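Local coordinates for protein Dye-decolorizing peroxidase tfu_3078 (Thermobifida fusca, PDB 5FW4) that uses heme b to oxidise a broad range of compounds with hydrogen peroxide, most readily anthraquinone dyes, its physiological substrate being unknown, at residues M141-I146 / M185-A190; G274-V279 / L411-A416. One frame throughout, in Å; residues are numbered along the deposited sequence.

Each half of the chain folds into a four-stranded antiparallel sheet of order 2-3-1-4, consistent with an internal duplication, and each supplies one contact. Contact 1, first along the chain, joins the second and third strands of the N-terminal sheet; contact 2, which opens only after contact 1 has closed, joins the first and fourth strands of the C-terminal one. Their centres lie about 11 Å apart. The outermost strands 141-146 and 404-414 meet through a probable hydrogen bond from Ile-146 N to Ala-413 O (2.8 Å), while Met-185 reaches Leu-277 and Phe-412 and Thr-143 packs on Val-414. The two halves therefore share a buried interface, with heme on the C-terminal side.

Contact 1: M141-I146 / M185-A190; sequences MVTVGI and MLQVGA
The side-chain amide of Gln-187 is met at its NE2 edge by Thr-143, whose OG1 sits only 6° out of the amide plane and accepts a bond of 3.0 Å from NE2. The two side chains run side by side, and the extended glutamine, with CG anti to the backbone N (chi1 174°), carries NE2 up to the hydroxyl. NE2 also donates to Gly-73 O, and Thr-143 OG1 passes its own hydrogen to Pro-72 O, tying the loop at Pro-72 and Gly-73 to this face.

Beneath them the second and third strands of the N-terminal ferredoxin-like half, 141-146 (outermost in its sheet) and 184-190, are joined by paired backbone bonds at Met-141 with Gly-189, Thr-143 with Gln-187 and Gly-145 with Met-185. Thr-143 N reaches Gln-187 O at 2.8 Å, whereas the bond from Met-185 N arrives well above the carbonyl plane of Gly-145. A water donates to Gln-187 O (2.9 Å) and, weakly, to Met-141 O. Both glycines face methionines: Met-185 bends at its third torsion to bring CE 4.0 Å from Gly-145 N, and Met-141 CG lies 3.6 Å from Gly-189 O, so there is little room for a CB at either glycine.

On the reverse face, Val-144 CG2 touches Leu-186 CD2 at 4.0 Å, and Val-142 neighbours Val-188; helices 97-120 and 193-205 cover these four.

Chemically the pair is two-sided: one face is wholly aliphatic under helices, while the other buries an amide and a hydroxyl whose hydrogen bonds, shared with loop carbonyls, probably fix the amide's rotation.

Contact 2: G274-V279 / L411-A416; sequences GSYLVV and LFAVPA
Pairing of the first and fourth strands of the C-terminal ferredoxin-like half brings Ser-275 opposite Val-414 and Leu-277 opposite Phe-412 as antiparallel hydrogen-bonded pairs. Ser-275 O takes the amide of Val-414 at 2.8 Å nearly head-on, while Leu-277 N donates to Phe-412 O.

Between these pairs, the ring of Tyr-276 lies alongside Ala-413, its CE1 3.6 Å from Ala-413 CB; chi1 of -68°, with CG beside the backbone N, swings the ring that way. Leu-411 fills the next position, its CD1 reaching Tyr-276 CB at 4.1 Å and Val-278 CG2 at 4.2 Å. Replacing Tyr-276 by an alanine would probably open a gap beside the Ala-413 methyl, where the ring now lies.

On the opposite face, Val-279 CG1 meets the Phe-412 ring at its edge, 4.1 Å from CE2, and Leu-277 CD2 approaches the same ring obliquely. Ser-275 OG turns elsewhere, to Ile-258 O.

Strand 275-284 is also bonded to strand 369-379, so it runs inside the sheet, with strand 404-414 outermost in these four strands, where Ala-413 also bonds to Ile-146 of the N-terminal half. This 1-4 pairing belongs to the ferredoxin-like fold of DyP-type peroxidases, whose C-terminal half holds the heme.

Contact 1: M141-I146 / M185-A190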
loop_
_atom_site.group_PDB
_atom_site.type_symbol
_atom_site.label_atom_id
_atom_site.label_comp_id
_atom_site.label_asym_id
_atom_site.label_seq_id
_atom_site.Cartn_x
_atom_site.Cartn_y
_atom_site.Cartn_z
ATOM N N MET A 141 -8.232 -4.983 13.851
ATOM C CA MET A 141 -8.494 -6.365 14.148
ATOM C C MET A 141 -7.289 -7.210 13.819
ATOM O O MET A 141 -6.560 -6.986 12.830
ATOM C CB MET A 141 -9.697 -6.887 13.346
ATOM C CG MET A 141 -9.647 -6.530 11.919
ATOM S SD MET A 141 -11.112 -7.203 11.080
ATOM C CE MET A 141 -12.383 -6.181 11.786
ATOM N N VAL A 142 -7.128 -8.251 14.626
ATOM C CA VAL A 142 -5.971 -9.093 14.596
ATOM C C VAL A 142 -6.411 -10.541 14.635
ATOM O O VAL A 142 -7.233 -10.951 15.470
ATOM C CB VAL A 142 -5.045 -8.805 15.831
ATOM C CG1 VAL A 142 -3.783 -9.662 15.734
ATOM C CG2 VAL A 142 -4.729 -7.315 15.886
ATOM N N THR A 143 -5.812 -11.320 13.750
ATOM C CA THR A 143 -6.044 -12.746 13.656
ATOM C C THR A 143 -4.714 -13.470 13.706
ATOM O O THR A 143 -3.745 -13.039 13.069
ATOM C CB THR A 143 -6.693 -13.086 12.262
ATOM O OG1 THR A 143 -7.635 -12.083 11.916
ATOM C CG2 THR A 143 -7.380 -14.442 12.311
ATOM N N VAL A 144 -4.676 -14.577 14.439
ATOM C CA VAL A 144 -3.462 -15.369 14.591
ATOM C C VAL A 144 -3.706 -16.775 14.116
ATOM O O VAL A 144 -4.672 -17.396 14.517
ATOM C CB VAL A 144 -2.994 -15.450 16.045
ATOM C CG1 VAL A 144 -1.739 -16.304 16.124
ATOM C CG2 VAL A 144 -2.765 -14.051 16.618
ATOM N N GLY A 145 -2.810 -17.263 13.268
ATOM C CA GLY A 145 -2.927 -18.604 12.704
ATOM C C GLY A 145 -1.660 -19.431 12.850
ATOM O O GLY A 145 -0.559 -18.916 13.149
ATOM N N ILE A 146 -1.830 -20.734 12.663
ATOM C CA ILE A 146 -0.780 -21.681 12.882
ATOM C C ILE A 146 -0.655 -22.558 11.643
ATOM O O ILE A 146 -1.642 -23.144 11.203
ATOM C CB ILE A 146 -1.145 -22.540 14.098
ATOM C CG1 ILE A 146 -1.046 -21.674 15.378
ATOM C CG2 ILE A 146 -0.291 -23.805 14.152
ATOM C CD1 ILE A 146 -1.799 -22.198 16.580
ATOM N N MET A 185 0.789 -17.271 11.217
ATOM C CA MET A 185 0.252 -16.115 10.544
ATOM C C MET A 185 -0.262 -15.022 11.446
ATOM O O MET A 185 -0.970 -15.264 12.403
ATOM C CB MET A 185 -0.914 -16.494 9.631
ATOM C CG MET A 185 -1.490 -15.251 8.981
ATOM S SD MET A 185 -3.144 -15.380 8.357
ATOM C CE MET A 185 -4.127 -15.837 9.761
ATOM N N LEU A 186 0.016 -13.806 11.040
ATOM C CA LEU A 186 -0.704 -12.662 11.515
ATOM C C LEU A 186 -1.479 -12.053 10.381
ATOM O O LEU A 186 -0.881 -11.701 9.368
ATOM C CB LEU A 186 0.274 -11.618 12.041
ATOM C CG LEU A 186 0.959 -11.996 13.350
ATOM C CD1 LEU A 186 1.985 -10.906 13.635
ATOM C CD2 LEU A 186 -0.062 -12.130 14.471
ATOM N N GLN A 187 -2.789 -11.909 10.560
ATOM C CA GLN A 187 -3.589 -11.063 9.688
ATOM C C GLN A 187 -4.032 -9.844 10.474
ATOM O O GLN A 187 -4.750 -9.961 11.484
ATOM C CB GLN A 187 -4.802 -11.796 9.074
ATOM C CG GLN A 187 -5.726 -10.852 8.283
ATOM C CD GLN A 187 -7.070 -11.430 7.906
ATOM O OE1 GLN A 187 -7.480 -11.384 6.719
ATOM N NE2 GLN A 187 -7.800 -11.941 8.895
ATOM N N VAL A 188 -3.597 -8.679 10.012
ATOM C CA VAL A 188 -3.919 -7.421 10.654
ATOM C C VAL A 188 -4.686 -6.582 9.656
ATOM O O VAL A 188 -4.240 -6.385 8.502
ATOM C CB VAL A 188 -2.626 -6.719 11.142
ATOM C CG1 VAL A 188 -2.916 -5.618 12.143
ATOM C CG2 VAL A 188 -1.685 -7.757 11.729
ATOM N N GLY A 189 -5.821 -6.070 10.119
ATOM C CA GLY A 189 -6.711 -5.270 9.295
ATOM C C GLY A 189 -7.074 -3.977 9.963
ATOM O O GLY A 189 -7.228 -3.919 11.195
ATOM N N ALA A 190 -7.145 -2.914 9.159
ATOM C CA ALA A 190 -7.682 -1.673 9.618
ATOM C C ALA A 190 -8.206 -0.856 8.448
ATOM O O ALA A 190 -7.876 -1.121 7.295
ATOM C CB ALA A 190 -6.637 -0.865 10.425
HETATM O O HOH W 1 -7.524 -9.161 10.971
#

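Contact 2: G274-V279 / L411-A416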
loop_
_atom_site.group_PDB
_atom_site.type_symbol
_atom_site.label_atom_id
_atom_site.label_comp_id
_atom_site.label_asym_id
_atom_site.label_seq_id
_atom_site.Cartn_x
_atom_site.Cartn_y
_atom_site.Cartn_z
ATOM N N GLY A 274 -12.705 -23.748 15.201
ATOM C CA GLY A 274 -11.793 -22.864 14.512
ATOM C C GLY A 274 -12.158 -22.815 13.032
ATOM O O GLY A 274 -13.222 -23.303 12.630
ATOM N N SER A 275 -11.302 -22.173 12.241
ATOM C CA SER A 275 -11.481 -22.070 10.795
ATOM C C SER A 275 -10.117 -22.186 10.124
ATOM O O SER A 275 -9.088 -21.900 10.739
ATOM C CB SER A 275 -12.165 -20.747 10.406
ATOM O OG SER A 275 -12.541 -20.711 9.011
ATOM N N TYR A 276 -10.132 -22.617 8.860
ATOM C CA TYR A 276 -8.923 -22.755 8.071
ATOM C C TYR A 276 -8.900 -21.699 6.963
ATOM O O TYR A 276 -9.893 -21.515 6.224
ATOM C CB TYR A 276 -8.817 -24.138 7.473
ATOM C CG TYR A 276 -8.580 -25.217 8.500
ATOM C CD1 TYR A 276 -7.286 -25.535 8.916
ATOM C CD2 TYR A 276 -9.640 -25.900 9.083
ATOM C CE1 TYR A 276 -7.062 -26.502 9.874
ATOM C CE2 TYR A 276 -9.424 -26.884 10.039
ATOM C CZ TYR A 276 -8.127 -27.182 10.432
ATOM O OH TYR A 276 -7.894 -28.167 11.384
ATOM N N LEU A 277 -7.764 -21.020 6.883
ATOM C CA LEU A 277 -7.478 -19.983 5.910
ATOM C C LEU A 277 -6.557 -20.513 4.822
ATOM O O LEU A 277 -5.434 -20.962 5.102
ATOM C CB LEU A 277 -6.790 -18.775 6.593
ATOM C CG LEU A 277 -6.256 -17.681 5.654
ATOM C CD1 LEU A 277 -7.372 -16.963 4.943
ATOM C CD2 LEU A 277 -5.402 -16.670 6.420
ATOM N N VAL A 278 -7.035 -20.489 3.571
ATOM C CA VAL A 278 -6.152 -20.643 2.454
ATOM C C VAL A 278 -5.875 -19.262 1.901
ATOM O O VAL A 278 -6.819 -18.524 1.529
ATOM C CB VAL A 278 -6.726 -21.545 1.338
ATOM C CG1 VAL A 278 -5.781 -21.555 0.159
ATOM C CG2 VAL A 278 -6.960 -22.956 1.859
ATOM N N VAL A 279 -4.589 -18.904 1.838
ATOM C CA VAL A 279 -4.195 -17.651 1.218
ATOM C C VAL A 279 -3.448 -17.933 -0.059
ATOM O O VAL A 279 -2.564 -18.800 -0.118
ATOM C CB VAL A 279 -3.411 -16.702 2.162
ATOM C CG1 VAL A 279 -2.293 -17.411 2.856
ATOM C CG2 VAL A 279 -2.870 -15.496 1.414
ATOM N N LEU A 411 -1.638 -22.392 3.936
ATOM C CA LEU A 411 -2.771 -22.843 4.721
ATOM C C LEU A 411 -2.476 -22.542 6.195
ATOM O O LEU A 411 -1.453 -22.966 6.692
ATOM C CB LEU A 411 -2.917 -24.348 4.569
ATOM C CG LEU A 411 -3.941 -25.102 5.445
ATOM C CD1 LEU A 411 -5.368 -24.576 5.345
ATOM C CD2 LEU A 411 -3.951 -26.565 5.059
ATOM N N PHE A 412 -3.381 -21.849 6.873
ATOM C CA PHE A 412 -3.280 -21.676 8.326
ATOM C C PHE A 412 -4.510 -22.145 9.064
ATOM O O PHE A 412 -5.642 -21.909 8.633
ATOM C CB PHE A 412 -2.975 -20.225 8.652
ATOM C CG PHE A 412 -1.700 -19.745 8.060
ATOM C CD1 PHE A 412 -0.479 -20.105 8.632
ATOM C CD2 PHE A 412 -1.701 -18.922 6.955
ATOM C CE1 PHE A 412 0.715 -19.651 8.097
ATOM C CE2 PHE A 412 -0.506 -18.464 6.420
ATOM C CZ PHE A 412 0.702 -18.822 7.001
ATOM N N ALA A 413 -4.282 -22.803 10.194
ATOM C CA ALA A 413 -5.340 -23.148 11.114
ATOM C C ALA A 413 -5.507 -21.965 12.023
ATOM O O ALA A 413 -4.516 -21.494 12.591
ATOM C CB ALA A 413 -4.965 -24.411 11.916
ATOM N N VAL A 414 -6.737 -21.470 12.145
ATOM C CA VAL A 414 -7.038 -20.300 12.952
ATOM C C VAL A 414 -7.956 -20.785 14.066
ATOM O O VAL A 414 -9.158 -21.019 13.846
ATOM C CB VAL A 414 -7.664 -19.188 12.075
ATOM C CG1 VAL A 414 -8.232 -18.054 12.903
ATOM C CG2 VAL A 414 -6.631 -18.684 11.051
ATOM N N PRO A 415 -7.390 -20.974 15.277
ATOM C CA PRO A 415 -8.183 -21.585 16.330
ATOM C C PRO A 415 -9.165 -20.636 16.983
ATOM O O PRO A 415 -8.966 -19.423 16.965
ATOM C CB PRO A 415 -7.130 -22.022 17.349
ATOM C CG PRO A 415 -6.058 -20.994 17.186
ATOM C CD PRO A 415 -5.999 -20.735 15.719
ATOM N N ALA A 416 -10.202 -21.219 17.574
ATOM C CA ALA A 416 -11.189 -20.464 18.298
ATOM C C ALA A 416 -10.575 -19.897 19.567
ATOM O O ALA A 416 -9.864 -20.602 20.304
ATOM C CB ALA A 416 -12.383 -21.327 18.627
#